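Local coordinates for protein 6-phosphogluconolactonase (PDB 1VL1) that hydrolyses 6-phosphogluconolactone to 6-phosphogluconate, the second step in the oxidative stage of the pentose phosphate pathway, at residues F48-G53 / D139-G144; L191-L196 / E224-F229. One frame throughout, in Å; residues are numbered along the deposited sequence.

Interaction 1: F48-G53 / D139-G144; sequences FVVLAG and DLAILG
Asp-139 and Phe-48 join the starts of two parallel strands through side chain and backbone together. Phe-48 N gives a hydrogen bond to Asp-139 OD2 at 2.9 Å, on the anti lone pair of that oxygen. In return Phe-48 O takes two N-H groups in its carbonyl plane: Asp-139 N at 2.8 Å and Leu-140 N at 3.3 Å. Asp-139 CG lies beside its own backbone N (chi1 -68°), which turns the carboxylate back toward Phe-48. OD2 also sits at the edge of the Phe-48 ring, and Lys-44 forms a salt bridge with it, so the buried charge has a cationic partner. Further on, the ladder is regular. Val-50 N bonds to Leu-140 O, and Ile-142 N reaches Val-50 O at 2.8 Å in an almost straight bond (175°). Ala-52 N closes it on Ile-142 O. The packing is close on both faces. The Leu-51 and Ile-142 side chains lie side by side, with Leu-51 CD2 3.9 Å from Ile-142 CD1, and Val-49 CG1 meets the same CD1. On the other face Val-50 CB rests on Ala-141 CB at 3.9 Å. The contact thins at the C-terminal end. There Ala-52 CB still lies 3.6 Å from Gly-144 N, but beyond Ala-52 the pairing ends. Gly-144 is partly exposed, and a citrate, probably from the crystallisation liquor, is bound near it. These are central strands of the sheet, consistent with the Rossmann-like fold of the family. Strand 74-82 flanks 47-51, strand 192-198 flanks 140-143, and helix 92-101 packs on Leu-51.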
loop_
_atom_site.group_PDB
_atom_site.type_symbol
_atom_site.label_atom_id
_atom_site.label_comp_id
_atom_site.label_asym_id
_atom_site.label_seq_id
_atom_site.Cartn_x
_atom_site.Cartn_y
_atom_site.Cartn_z
ATOM N N PHE A 48 -10.643 5.770 -3.550
ATOM C CA PHE A 48 -9.908 5.546 -2.333
ATOM C C PHE A 48 -8.774 4.589 -2.616
ATOM O O PHE A 48 -9.012 3.454 -3.104
ATOM C CB PHE A 48 -10.811 5.016 -1.226
ATOM C CG PHE A 48 -11.936 5.931 -0.960
ATOM C CD1 PHE A 48 -13.086 5.844 -1.748
ATOM C CD2 PHE A 48 -11.824 6.968 -0.056
ATOM C CE1 PHE A 48 -14.123 6.730 -1.599
ATOM C CE2 PHE A 48 -12.898 7.890 0.110
ATOM C CZ PHE A 48 -14.030 7.756 -0.657
ATOM N N VAL A 49 -7.570 5.084 -2.376
ATOM C CA VAL A 49 -6.316 4.400 -2.739
ATOM C C VAL A 49 -5.398 4.169 -1.528
ATOM O O VAL A 49 -5.024 5.092 -0.839
ATOM C CB VAL A 49 -5.559 5.165 -3.850
ATOM C CG1 VAL A 49 -4.361 4.376 -4.320
ATOM C CG2 VAL A 49 -6.509 5.539 -5.009
ATOM N N VAL A 50 -5.013 2.897 -1.297
ATOM C CA VAL A 50 -4.075 2.478 -0.252
ATOM C C VAL A 50 -2.665 2.437 -0.861
ATOM O O VAL A 50 -2.501 1.936 -1.992
ATOM C CB VAL A 50 -4.383 1.091 0.290
ATOM C CG1 VAL A 50 -3.247 0.596 1.207
ATOM C CG2 VAL A 50 -5.681 1.101 1.034
ATOM N N LEU A 51 -1.698 3.036 -0.160
ATOM C CA LEU A 51 -0.296 3.088 -0.617
ATOM C C LEU A 51 0.660 2.470 0.401
ATOM O O LEU A 51 0.658 2.867 1.567
ATOM C CB LEU A 51 0.132 4.528 -0.790
ATOM C CG LEU A 51 -0.676 5.404 -1.706
ATOM C CD1 LEU A 51 -0.138 6.865 -1.695
ATOM C CD2 LEU A 51 -0.765 4.832 -3.112
ATOM N N ALA A 52 1.517 1.550 -0.064
ATOM C CA ALA A 52 2.660 1.081 0.688
ATOM C C ALA A 52 3.801 2.070 0.509
ATOM O O ALA A 52 3.925 2.752 -0.528
ATOM C CB ALA A 52 3.090 -0.259 0.226
ATOM N N GLY A 53 4.706 2.115 1.476
ATOM C CA GLY A 53 5.983 2.775 1.262
ATOM C C GLY A 53 6.993 1.798 0.648
ATOM O O GLY A 53 6.622 0.799 0.014
ATOM N N ASP A 139 -10.713 1.250 -3.459
ATOM C CA ASP A 139 -10.768 0.983 -4.906
ATOM C C ASP A 139 -9.468 0.322 -5.382
ATOM O O ASP A 139 -9.492 -0.597 -6.205
ATOM C CB ASP A 139 -10.990 2.300 -5.659
ATOM C CG ASP A 139 -12.338 2.863 -5.410
ATOM O OD1 ASP A 139 -13.373 2.218 -5.752
ATOM O OD2 ASP A 139 -12.474 3.959 -4.838
ATOM N N LEU A 140 -8.357 0.750 -4.808
ATOM C CA LEU A 140 -7.062 0.336 -5.288
ATOM C C LEU A 140 -6.070 0.290 -4.166
ATOM O O LEU A 140 -6.066 1.199 -3.351
ATOM C CB LEU A 140 -6.640 1.360 -6.296
ATOM C CG LEU A 140 -5.356 1.211 -7.081
ATOM C CD1 LEU A 140 -5.340 -0.107 -7.809
ATOM C CD2 LEU A 140 -5.265 2.294 -8.104
ATOM N N ALA A 141 -5.257 -0.773 -4.094
ATOM C CA ALA A 141 -4.192 -0.855 -3.141
ATOM C C ALA A 141 -2.906 -1.066 -3.945
ATOM O O ALA A 141 -2.853 -1.931 -4.788
ATOM C CB ALA A 141 -4.399 -1.977 -2.158
ATOM N N ILE A 142 -1.932 -0.219 -3.724
ATOM C CA ILE A 142 -0.604 -0.296 -4.370
ATOM C C ILE A 142 0.394 -0.714 -3.306
ATOM O O ILE A 142 0.782 0.069 -2.384
ATOM C CB ILE A 142 -0.200 1.058 -5.046
ATOM C CG1 ILE A 142 -1.283 1.545 -5.997
ATOM C CG2 ILE A 142 1.132 0.912 -5.788
ATOM C CD1 ILE A 142 -1.118 2.951 -6.519
ATOM N N LEU A 143 0.806 -1.973 -3.403
ATOM C CA LEU A 143 1.554 -2.605 -2.352
ATOM C C LEU A 143 2.884 -3.097 -2.820
ATOM O O LEU A 143 3.049 -3.386 -4.035
ATOM C CB LEU A 143 0.752 -3.799 -1.825
ATOM C CG LEU A 143 -0.616 -3.455 -1.261
ATOM C CD1 LEU A 143 -1.348 -4.750 -0.809
ATOM C CD2 LEU A 143 -0.504 -2.443 -0.114
ATOM N N GLY A 144 3.861 -3.099 -1.916
ATOM C CA GLY A 144 5.124 -3.829 -2.094
ATOM C C GLY A 144 5.119 -5.176 -1.411
ATOM O O GLY A 144 4.145 -5.559 -0.760
#

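Interaction 2: L191-L196 / E224-F229; sequences LYVLFL and EKTVWF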
loop_
_atom_site.group_PDB
_atom_site.type_symbol
_atom_site.label_atom_id
_atom_site.label_comp_id
_atom_site.label_asym_id
_atom_site.label_seq_id
_atom_site.Cartn_x
_atom_site.Cartn_y
_atom_site.Cartn_z
ATOM N N LEU A 191 -10.915 -3.380 -4.304
ATOM C CA LEU A 191 -11.360 -3.939 -5.580
ATOM C C LEU A 191 -10.143 -4.480 -6.370
ATOM O O LEU A 191 -10.190 -5.597 -6.879
ATOM C CB LEU A 191 -12.139 -2.897 -6.397
ATOM C CG LEU A 191 -13.446 -2.385 -5.764
ATOM C CD1 LEU A 191 -14.076 -1.299 -6.658
ATOM C CD2 LEU A 191 -14.464 -3.558 -5.601
ATOM N N TYR A 192 -9.069 -3.693 -6.411
ATOM C CA TYR A 192 -7.857 -4.049 -7.157
ATOM C C TYR A 192 -6.662 -3.957 -6.239
ATOM O O TYR A 192 -6.495 -2.985 -5.536
ATOM C CB TYR A 192 -7.678 -3.112 -8.359
ATOM C CG TYR A 192 -8.825 -3.169 -9.341
ATOM C CD1 TYR A 192 -8.879 -4.146 -10.291
ATOM C CD2 TYR A 192 -9.899 -2.257 -9.256
ATOM C CE1 TYR A 192 -9.958 -4.242 -11.175
ATOM C CE2 TYR A 192 -11.014 -2.336 -10.144
ATOM C CZ TYR A 192 -11.014 -3.351 -11.102
ATOM O OH TYR A 192 -12.045 -3.488 -12.019
ATOM N N VAL A 193 -5.851 -5.017 -6.202
ATOM C CA VAL A 193 -4.648 -5.014 -5.465
ATOM C C VAL A 193 -3.502 -5.160 -6.482
ATOM O O VAL A 193 -3.528 -6.066 -7.330
ATOM C CB VAL A 193 -4.582 -6.183 -4.471
ATOM C CG1 VAL A 193 -3.230 -6.304 -3.905
ATOM C CG2 VAL A 193 -5.575 -5.984 -3.344
ATOM N N LEU A 194 -2.576 -4.211 -6.419
ATOM C CA LEU A 194 -1.381 -4.205 -7.267
ATOM C C LEU A 194 -0.172 -4.437 -6.401
ATOM O O LEU A 194 0.057 -3.704 -5.437
ATOM C CB LEU A 194 -1.217 -2.846 -7.954
ATOM C CG LEU A 194 -2.448 -2.289 -8.677
ATOM C CD1 LEU A 194 -2.070 -1.018 -9.520
ATOM C CD2 LEU A 194 -3.089 -3.292 -9.534
ATOM N N PHE A 195 0.659 -5.416 -6.742
ATOM C CA PHE A 195 1.941 -5.611 -6.060
ATOM C C PHE A 195 3.059 -5.140 -6.999
ATOM O O PHE A 195 3.053 -5.480 -8.166
ATOM C CB PHE A 195 2.195 -7.109 -5.761
ATOM C CG PHE A 195 1.384 -7.628 -4.601
ATOM C CD1 PHE A 195 1.863 -7.490 -3.292
ATOM C CD2 PHE A 195 0.192 -8.305 -4.821
ATOM C CE1 PHE A 195 1.135 -7.960 -2.227
ATOM C CE2 PHE A 195 -0.516 -8.799 -3.730
ATOM C CZ PHE A 195 -0.069 -8.626 -2.489
ATOM N N LEU A 196 4.038 -4.422 -6.457
ATOM C CA LEU A 196 5.157 -3.892 -7.236
ATOM C C LEU A 196 6.425 -4.480 -6.665
ATOM O O LEU A 196 6.775 -4.151 -5.529
ATOM C CB LEU A 196 5.202 -2.376 -7.095
ATOM C CG LEU A 196 4.285 -1.510 -7.905
ATOM C CD1 LEU A 196 2.961 -2.034 -8.130
ATOM C CD2 LEU A 196 4.320 -0.081 -7.402
ATOM N N GLU A 224 -11.834 -7.863 -7.177
ATOM C CA GLU A 224 -12.009 -7.981 -8.615
ATOM C C GLU A 224 -10.777 -8.613 -9.249
ATOM O O GLU A 224 -10.878 -9.515 -10.084
ATOM C CB GLU A 224 -12.290 -6.617 -9.231
ATOM C CG GLU A 224 -13.676 -6.082 -8.922
ATOM C CD GLU A 224 -14.752 -6.976 -9.481
ATOM O OE1 GLU A 224 -14.665 -7.329 -10.687
ATOM O OE2 GLU A 224 -15.678 -7.351 -8.718
ATOM N N LYS A 225 -9.619 -8.134 -8.839
ATOM C CA LYS A 225 -8.353 -8.560 -9.442
ATOM C C LYS A 225 -7.141 -8.314 -8.573
ATOM O O LYS A 225 -7.091 -7.345 -7.856
ATOM C CB LYS A 225 -8.149 -7.812 -10.753
ATOM C CG LYS A 225 -7.324 -8.566 -11.748
ATOM C CD LYS A 225 -7.244 -7.850 -13.122
ATOM C CE LYS A 225 -8.577 -7.773 -13.759
ATOM N NZ LYS A 225 -8.498 -7.654 -15.264
ATOM N N THR A 226 -6.155 -9.215 -8.670
ATOM C CA THR A 226 -4.838 -9.019 -8.109
ATOM C C THR A 226 -3.840 -9.025 -9.263
ATOM O O THR A 226 -3.889 -9.878 -10.146
ATOM C CB THR A 226 -4.492 -10.133 -7.142
ATOM O OG1 THR A 226 -5.509 -10.218 -6.131
ATOM C CG2 THR A 226 -3.257 -9.868 -6.434
ATOM N N VAL A 227 -2.991 -8.021 -9.277
ATOM C CA VAL A 227 -2.006 -7.837 -10.335
ATOM C C VAL A 227 -0.626 -7.669 -9.768
ATOM O O VAL A 227 -0.414 -6.841 -8.881
ATOM C CB VAL A 227 -2.328 -6.567 -11.134
ATOM C CG1 VAL A 227 -1.269 -6.403 -12.242
ATOM C CG2 VAL A 227 -3.768 -6.611 -11.748
ATOM N N TRP A 228 0.343 -8.424 -10.286
ATOM C CA TRP A 228 1.737 -8.261 -9.916
ATOM C C TRP A 228 2.472 -7.603 -11.112
ATOM O O TRP A 228 2.347 -8.029 -12.246
ATOM C CB TRP A 228 2.389 -9.605 -9.625
ATOM C CG TRP A 228 1.816 -10.303 -8.405
ATOM C CD1 TRP A 228 0.602 -10.916 -8.330
ATOM C CD2 TRP A 228 2.424 -10.459 -7.131
ATOM N NE1 TRP A 228 0.408 -11.443 -7.088
ATOM C CE2 TRP A 228 1.498 -11.137 -6.307
ATOM C CE3 TRP A 228 3.632 -10.075 -6.586
ATOM C CZ2 TRP A 228 1.782 -11.494 -5.005
ATOM C CZ3 TRP A 228 3.908 -10.432 -5.277
ATOM C CH2 TRP A 228 2.972 -11.109 -4.500
ATOM N N PHE A 229 3.271 -6.580 -10.808
ATOM C CA PHE A 229 4.169 -5.998 -11.789
ATOM C C PHE A 229 5.567 -6.381 -11.319
ATOM O O PHE A 229 6.046 -5.871 -10.290
ATOM C CB PHE A 229 3.996 -4.475 -11.830
ATOM C CG PHE A 229 2.669 -4.026 -12.309
ATOM C CD1 PHE A 229 2.385 -4.029 -13.632
ATOM C CD2 PHE A 229 1.686 -3.570 -11.416
ATOM C CE1 PHE A 229 1.132 -3.635 -14.097
ATOM C CE2 PHE A 229 0.426 -3.156 -11.890
ATOM C CZ PHE A 229 0.165 -3.163 -13.207
#
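Phe-195 and Trp-228 lie side by side on one face of two parallel strands, their rings stacked face to face. The centroid of the Trp-228 six-membered ring is 4.0 Å from that of Phe-195, with the planes 15° apart. Phe-195 can be followed outward. Its CB sits over the indole face, 3.4 Å from Trp-228 CE3, as a CH-pi contact. CG lies over CZ3 and CH2 of Trp-228. CD1 stays near Trp-228 CH2. CD2 comes down 3.5 Å from Trp-228 CE2, near the rim. The walk ends at CE2, over Trp-228 CZ2, with Thr-226 CG2 at the ring edge, 4.0 Å away. The two are bridged partners, and CG beside the backbone N in each (chi1 -76° and -66°) swings the rings the same way. With an alanine in place of Trp-228 the stack is gone, and the Phe-195 ring would probably be freer to turn, with a gap beside its face. On the opposite face Leu-194 CD2 packs against Val-227 CB at 3.7 Å, and Leu-196 CD1 touches Phe-229 CD2. At the N-terminal end, Glu-224 CB lies over the Tyr-192 ring, while Leu-191 O receives both Glu-224 N and Lys-225 N. The strands belong to a beta-alpha-beta unit whose helix is 200-210. Helix 25-43 covers the Leu-194 and Phe-229 face, strand 140-143 pairs with 192-198, and strand 16-21 flanks 225-231.

How the interactions relate
Interactions 1 and 2 are neighbouring parallel pairs in one sheet, about 9 Å apart between centres. Strands 140-143 and 192-198 join them: Leu-143 N probably bonds to Leu-194 O, and Leu-143 O to Leu-196 N. Ile-142 CG2 also packs on Leu-196 CD2. Interaction 1 is the deeper, its centre about 3 Å from the chain centre. Its side chains are mostly small or aliphatic, with a buried carboxylate at one end and a glycine, Gly-144, near a bound citrate at the other. Interaction 2 lies about 11 Å out and buries more surface. It uses large aromatic rings. Both are largely buried, but interaction 2 reaches the surface at its Glu-224 end.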